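Local coordinates for peroxisomal acyl-coenzyme A oxidase 1 (Arabidopsis thaliana, PDB 1W07), which catalyses the FAD-dependent desaturation of long- and medium-chain acyl-CoAs to 2-trans-enoyl-CoAs in peroxisomal beta-oxidation, passing the electrons to oxygen as hydrogen peroxide, at residues B[137-142]-B[171-176]. The protein carries 1 engineered substitution. Sequence-based numbering, arbitrary orientation.
Sequences QTELGH and ASKWWP. With FAD (flavin-adenine dinucleotide), chain I.
Lys173 NZ is gripped three ways: it gives a hydrogen bond to Gln137 O at 2.9 Å, makes a salt bridge to Glu139 OE2 at 3.1 Å, and bonds the carbonyl of Tyr189 on strand 185-194. This polar cluster lies in the middle beta domain of the acyl-CoA dehydrogenase/oxidase fold, where the loop after strand 133-136 packs on the short strand 173-174, which pairs with strand 240-244, and both contribute to the flavin site. The lysine chain bends at its second torsion (chi2 -56°), so it runs past Thr138 O and sets NZ between Gln137 O and Glu139 OE2. Glu139 OE2 receives that amine on its anti side and also bonds Thr151, while Glu150 N binds OE1, so both carboxylate oxygens are anchored in the interior. The backbones of Glu139 and Lys173 form a single beta bridge. Trp174 N bonds Thr138 O at 2.9 Å from above the carbonyl plane, whereas Leu140 N meets Ser172 O almost head-on. Leu140 then lays CD2 over one face of the Trp174 indole, a CH-pi contact 3.8 Å from the centroid of the five-membered ring; His402 of the second subunit also meets that indole, its ring nearly perpendicular. On the flavin side, FAD O2, the carbonyl oxygen on C2 of the pyrimidine ring, takes two N-H groups, Thr138's nearly straight (171°) and Gln137's more bent; they would probably help stabilise negative charge in the N1/C2=O2 region of the reduced cofactor. Trp175 lies against the dimethylbenzene end of the isoalloxazine, with FAD C8 over one indole face and Trp174 NE1 over the other. Thr138 OG1, placed beside its own backbone N (chi1 -61°), takes a hydrogen bond from the ribityl hydroxyl O3' and gives one to FAD N1 at 2.8 Å.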
ATOM      1  N   GLN B 137      14.880 -22.159  -6.056  1.00 16.43           N
ATOM      2  CA  GLN B 137      16.146 -21.503  -5.796  1.00 17.56           C
ATOM      3  C   GLN B 137      16.167 -20.928  -4.380  1.00 18.84           C
ATOM      4  O   GLN B 137      16.965 -21.340  -3.545  1.00 16.00           O
ATOM      5  CB  GLN B 137      16.363 -20.409  -6.851  1.00 20.75           C
ATOM      6  CG  GLN B 137      17.577 -19.519  -6.638  1.00 21.74           C
ATOM      7  CD  GLN B 137      17.809 -18.575  -7.806  1.00 23.66           C
ATOM      8  OE1 GLN B 137      18.191 -19.001  -8.895  1.00 26.23           O
ATOM      9  NE2 GLN B 137      17.556 -17.287  -7.593  1.00 22.00           N
ATOM     10  N   THR B 138      15.267 -19.991  -4.115  1.00 18.56           N
ATOM     11  CA  THR B 138      15.190 -19.333  -2.817  1.00 17.90           C
ATOM     12  C   THR B 138      15.059 -20.280  -1.622  1.00 18.16           C
ATOM     13  O   THR B 138      14.406 -21.319  -1.696  1.00 17.25           O
ATOM     14  CB  THR B 138      14.023 -18.328  -2.805  1.00 17.22           C
ATOM     15  OG1 THR B 138      14.268 -17.339  -3.809  1.00 19.34           O
ATOM     16  CG2 THR B 138      13.895 -17.655  -1.448  1.00 14.84           C
ATOM     17  N   GLU B 139      15.690 -19.893  -0.519  1.00 16.32           N
ATOM     18  CA  GLU B 139      15.646 -20.666   0.710  1.00 18.54           C
ATOM     19  C   GLU B 139      15.197 -19.733   1.827  1.00 16.47           C
ATOM     20  O   GLU B 139      15.089 -18.527   1.632  1.00 18.12           O
ATOM     21  CB  GLU B 139      17.037 -21.237   1.054  1.00 18.09           C
ATOM     22  CG  GLU B 139      17.794 -21.791  -0.155  1.00 23.78           C
ATOM     23  CD  GLU B 139      19.108 -22.495   0.201  1.00 23.77           C
ATOM     24  OE1 GLU B 139      19.876 -21.980   1.042  1.00 20.84           O
ATOM     25  OE2 GLU B 139      19.375 -23.557  -0.393  1.00 23.62           O
ATOM     26  N   LEU B 140      14.942 -20.304   2.998  1.00 18.63           N
ATOM     27  CA  LEU B 140      14.530 -19.524   4.156  1.00 17.10           C
ATOM     28  C   LEU B 140      15.525 -18.408   4.433  1.00 14.96           C
ATOM     29  O   LEU B 140      15.147 -17.255   4.637  1.00 15.81           O
ATOM     30  CB  LEU B 140      14.423 -20.413   5.400  1.00 16.70           C
ATOM     31  CG  LEU B 140      13.037 -20.991   5.700  1.00 21.31           C
ATOM     32  CD1 LEU B 140      13.122 -22.048   6.798  1.00 20.73           C
ATOM     33  CD2 LEU B 140      12.111 -19.856   6.115  1.00 20.41           C
ATOM     34  N   GLY B 141      16.805 -18.751   4.427  1.00 16.83           N
ATOM     35  CA  GLY B 141      17.820 -17.756   4.713  1.00 15.84           C
ATOM     36  C   GLY B 141      18.375 -16.939   3.571  1.00 17.51           C
ATOM     37  O   GLY B 141      19.084 -15.967   3.826  1.00 15.26           O
ATOM     38  N   HIS B 142      18.061 -17.299   2.326  1.00 16.80           N
ATOM     39  CA  HIS B 142      18.607 -16.570   1.173  1.00 16.40           C
ATOM     40  C   HIS B 142      17.676 -16.444  -0.031  1.00 16.92           C
ATOM     41  O   HIS B 142      17.196 -17.442  -0.584  1.00 16.22           O
ATOM     42  CB  HIS B 142      19.924 -17.217   0.703  1.00 17.74           C
ATOM     43  CG  HIS B 142      21.024 -17.152   1.714  1.00 19.13           C
ATOM     44  ND1 HIS B 142      21.109 -18.018   2.785  1.00 15.68           N
ATOM     45  CD2 HIS B 142      22.065 -16.297   1.839  1.00 19.39           C
ATOM     46  CE1 HIS B 142      22.152 -17.694   3.526  1.00 15.88           C
ATOM     47  NE2 HIS B 142      22.750 -16.655   2.973  1.00 16.24           N
ATOM     48  N   ALA B 171      18.397 -23.680   5.280  1.00 18.09           N
ATOM     49  CA  ALA B 171      18.804 -24.075   3.937  1.00 18.69           C
ATOM     50  C   ALA B 171      17.582 -24.581   3.166  1.00 19.11           C
ATOM     51  O   ALA B 171      17.642 -24.785   1.954  1.00 19.84           O
ATOM     52  CB  ALA B 171      19.874 -25.170   4.007  1.00 15.99           C
ATOM     53  N   SER B 172      16.484 -24.785   3.878  0.50 18.58           N
ATOM     54  CA  SER B 172      15.250 -25.274   3.264  0.50 19.51           C
ATOM     55  C   SER B 172      14.762 -24.342   2.152  0.50 19.20           C
ATOM     56  O   SER B 172      14.765 -23.122   2.316  0.50 19.68           O
ATOM     57  CB  SER B 172      14.151 -25.402   4.324  0.50 20.38           C
ATOM     58  OG  SER B 172      14.575 -26.190   5.420  0.50 21.00           O
ATOM     59  N   LYS B 173      14.339 -24.912   1.030  1.00 18.31           N
ATOM     60  CA  LYS B 173      13.827 -24.112  -0.085  1.00 18.33           C
ATOM     61  C   LYS B 173      12.547 -23.499   0.459  1.00 18.36           C
ATOM     62  O   LYS B 173      11.820 -24.146   1.215  1.00 17.11           O
ATOM     63  CB  LYS B 173      13.527 -24.982  -1.311  1.00 15.67           C
ATOM     64  CG  LYS B 173      14.768 -25.586  -1.930  1.00 17.29           C
ATOM     65  CD  LYS B 173      15.759 -24.484  -2.284  1.00 14.18           C
ATOM     66  CE  LYS B 173      17.064 -25.052  -2.812  1.00 16.35           C
ATOM     67  NZ  LYS B 173      18.063 -23.993  -3.176  1.00 14.70           N
ATOM     68  N   TRP B 174      12.263 -22.262   0.076  1.00 17.58           N
ATOM     69  CA  TRP B 174      11.100 -21.559   0.602  1.00 15.19           C
ATOM     70  C   TRP B 174      10.661 -20.480  -0.388  1.00 14.43           C
ATOM     71  O   TRP B 174      11.467 -19.631  -0.770  1.00 16.08           O
ATOM     72  CB  TRP B 174      11.507 -20.939   1.952  1.00 16.65           C
ATOM     73  CG  TRP B 174      10.384 -20.418   2.805  1.00 16.17           C
ATOM     74  CD1 TRP B 174       9.761 -19.202   2.700  1.00 17.53           C
ATOM     75  CD2 TRP B 174       9.719 -21.119   3.856  1.00 18.50           C
ATOM     76  NE1 TRP B 174       8.751 -19.117   3.615  1.00 16.21           N
ATOM     77  CE2 TRP B 174       8.703 -20.276   4.343  1.00 15.16           C
ATOM     78  CE3 TRP B 174       9.881 -22.391   4.432  1.00 14.26           C
ATOM     79  CZ2 TRP B 174       7.845 -20.657   5.386  1.00 19.11           C
ATOM     80  CZ3 TRP B 174       9.035 -22.772   5.462  1.00 20.01           C
ATOM     81  CH2 TRP B 174       8.022 -21.902   5.931  1.00 18.09           C
ATOM     82  N   TRP B 175       9.390 -20.560  -0.786  1.00 13.22           N
ATOM     83  CA  TRP B 175       8.706 -19.661  -1.734  1.00 15.86           C
ATOM     84  C   TRP B 175       8.379 -20.197  -3.130  1.00 16.87           C
ATOM     85  O   TRP B 175       7.434 -19.719  -3.766  1.00 18.59           O
ATOM     86  CB  TRP B 175       9.452 -18.312  -1.902  1.00 16.00           C
ATOM     87  CG  TRP B 175       9.096 -17.323  -0.832  1.00 15.95           C
ATOM     88  CD1 TRP B 175       9.903 -16.850   0.155  1.00 14.71           C
ATOM     89  CD2 TRP B 175       7.783 -16.806  -0.560  1.00 15.21           C
ATOM     90  NE1 TRP B 175       9.172 -16.078   1.040  1.00 16.12           N
ATOM     91  CE2 TRP B 175       7.867 -16.040   0.625  1.00 13.43           C
ATOM     92  CE3 TRP B 175       6.542 -16.928  -1.200  1.00 14.56           C
ATOM     93  CZ2 TRP B 175       6.760 -15.401   1.185  1.00 18.26           C
ATOM     94  CZ3 TRP B 175       5.433 -16.290  -0.642  1.00 16.05           C
ATOM     95  CH2 TRP B 175       5.554 -15.538   0.541  1.00 16.87           C
ATOM     96  N   PRO B 176       9.141 -21.188  -3.642  1.00 17.17           N
ATOM     97  CA  PRO B 176       8.857 -21.700  -4.981  1.00 16.54           C
ATOM     98  C   PRO B 176       7.385 -21.963  -5.332  1.00 14.79           C
ATOM     99  O   PRO B 176       6.724 -22.794  -4.710  1.00 15.40           O
ATOM    100  CB  PRO B 176       9.723 -22.948  -5.053  1.00 16.08           C
ATOM    101  CG  PRO B 176      10.973 -22.480  -4.322  1.00 14.85           C
ATOM    102  CD  PRO B 176      10.343 -21.845  -3.083  1.00 16.72           C
TER
HETATM  103  PA  FAD I1660      16.226  -9.547   1.168  1.00 20.64           P
HETATM  104  O1A FAD I1660      17.059  -9.528  -0.054  1.00 16.75           O
HETATM  105  O2A FAD I1660      16.709 -10.328   2.327  1.00 17.34           O
HETATM  106  O5B FAD I1660      15.952  -8.027   1.614  1.00 16.95           O
HETATM  107  C5B FAD I1660      15.256  -7.727   2.826  1.00 14.41           C
HETATM  108  C4B FAD I1660      15.458  -6.254   3.195  1.00 17.12           C
HETATM  109  O4B FAD I1660      16.876  -6.028   3.305  1.00 16.36           O
HETATM  110  C3B FAD I1660      14.952  -5.331   2.083  1.00 12.60           C
HETATM  111  O3B FAD I1660      14.606  -4.058   2.634  1.00 15.74           O
HETATM  112  C2B FAD I1660      16.180  -5.211   1.183  1.00 16.69           C
HETATM  113  O2B FAD I1660      16.169  -3.957   0.496  1.00 13.64           O
HETATM  114  C1B FAD I1660      17.291  -5.161   2.236  1.00 16.87           C
HETATM  115  N9A FAD I1660      18.588  -5.595   1.665  1.00 15.69           N
HETATM  116  C8A FAD I1660      18.955  -6.851   1.408  1.00 17.20           C
HETATM  117  N7A FAD I1660      20.186  -6.860   0.895  1.00 14.24           N
HETATM  118  C5A FAD I1660      20.605  -5.602   0.818  1.00 13.49           C
HETATM  119  C6A FAD I1660      21.784  -5.006   0.387  1.00 14.48           C
HETATM  120  N6A FAD I1660      22.760  -5.723  -0.160  1.00 13.14           N
HETATM  121  N1A FAD I1660      21.906  -3.615   0.489  1.00 17.37           N
HETATM  122  C2A FAD I1660      20.848  -2.860   1.006  1.00 13.71           C
HETATM  123  N3A FAD I1660      19.738  -3.462   1.395  1.00 18.81           N
HETATM  124  C4A FAD I1660      19.591  -4.796   1.316  1.00 13.08           C
HETATM  125  N1  FAD I1660      11.957 -17.909  -5.357  1.00 16.13           N
HETATM  126  C2  FAD I1660      12.231 -19.030  -6.150  1.00 18.73           C
HETATM  127  O2  FAD I1660      13.355 -19.527  -6.145  1.00 24.47           O
HETATM  128  N3  FAD I1660      11.206 -19.582  -6.934  1.00 17.62           N
HETATM  129  C4  FAD I1660       9.924 -19.019  -6.917  1.00 20.17           C
HETATM  130  O4  FAD I1660       9.042 -19.492  -7.636  1.00 15.16           O
HETATM  131  C4X FAD I1660       9.657 -17.919  -6.108  1.00 18.39           C
HETATM  132  N5  FAD I1660       8.359 -17.392  -6.018  1.00 16.82           N
HETATM  133  C5X FAD I1660       8.075 -16.299  -5.195  1.00 19.12           C
HETATM  134  C6  FAD I1660       6.763 -15.867  -5.034  1.00 16.54           C
HETATM  135  C7  FAD I1660       6.465 -14.856  -4.129  1.00 18.94           C
HETATM  136  C7M FAD I1660       5.009 -14.420  -3.970  1.00 19.89           C
HETATM  137  C8  FAD I1660       7.489 -14.266  -3.380  1.00 20.31           C
HETATM  138  C8M FAD I1660       7.190 -13.150  -2.377  1.00 19.05           C
HETATM  139  C9  FAD I1660       8.800 -14.694  -3.553  1.00 16.78           C
HETATM  140  C9A FAD I1660       9.107 -15.708  -4.455  1.00 19.98           C
HETATM  141  N10 FAD I1660      10.413 -16.199  -4.587  1.00 16.92           N
HETATM  142  C10 FAD I1660      10.668 -17.359  -5.338  1.00 18.32           C
HETATM  143  C1' FAD I1660      11.540 -15.580  -3.845  1.00 16.57           C
HETATM  144  C2' FAD I1660      11.965 -14.278  -4.530  1.00 17.80           C
HETATM  145  O2' FAD I1660      12.258 -14.524  -5.908  1.00 19.53           O
HETATM  146  C3' FAD I1660      13.162 -13.580  -3.877  1.00 20.91           C
HETATM  147  O3' FAD I1660      14.282 -14.470  -3.856  1.00 23.05           O
HETATM  148  C4' FAD I1660      12.872 -13.124  -2.445  1.00 20.36           C
HETATM  149  O4' FAD I1660      11.513 -12.703  -2.296  1.00 18.60           O
HETATM  150  C5' FAD I1660      13.811 -11.973  -2.088  1.00 23.99           C
HETATM  151  O5' FAD I1660      13.448 -11.406  -0.829  1.00 25.84           O
HETATM  152  P   FAD I1660      14.397 -11.576   0.455  1.00 21.67           P
HETATM  153  O1P FAD I1660      13.564 -12.154   1.531  1.00 19.08           O
HETATM  154  O2P FAD I1660      15.629 -12.287   0.047  1.00 22.97           O
HETATM  155  O3P FAD I1660      14.743 -10.046   0.802  1.00 19.51           O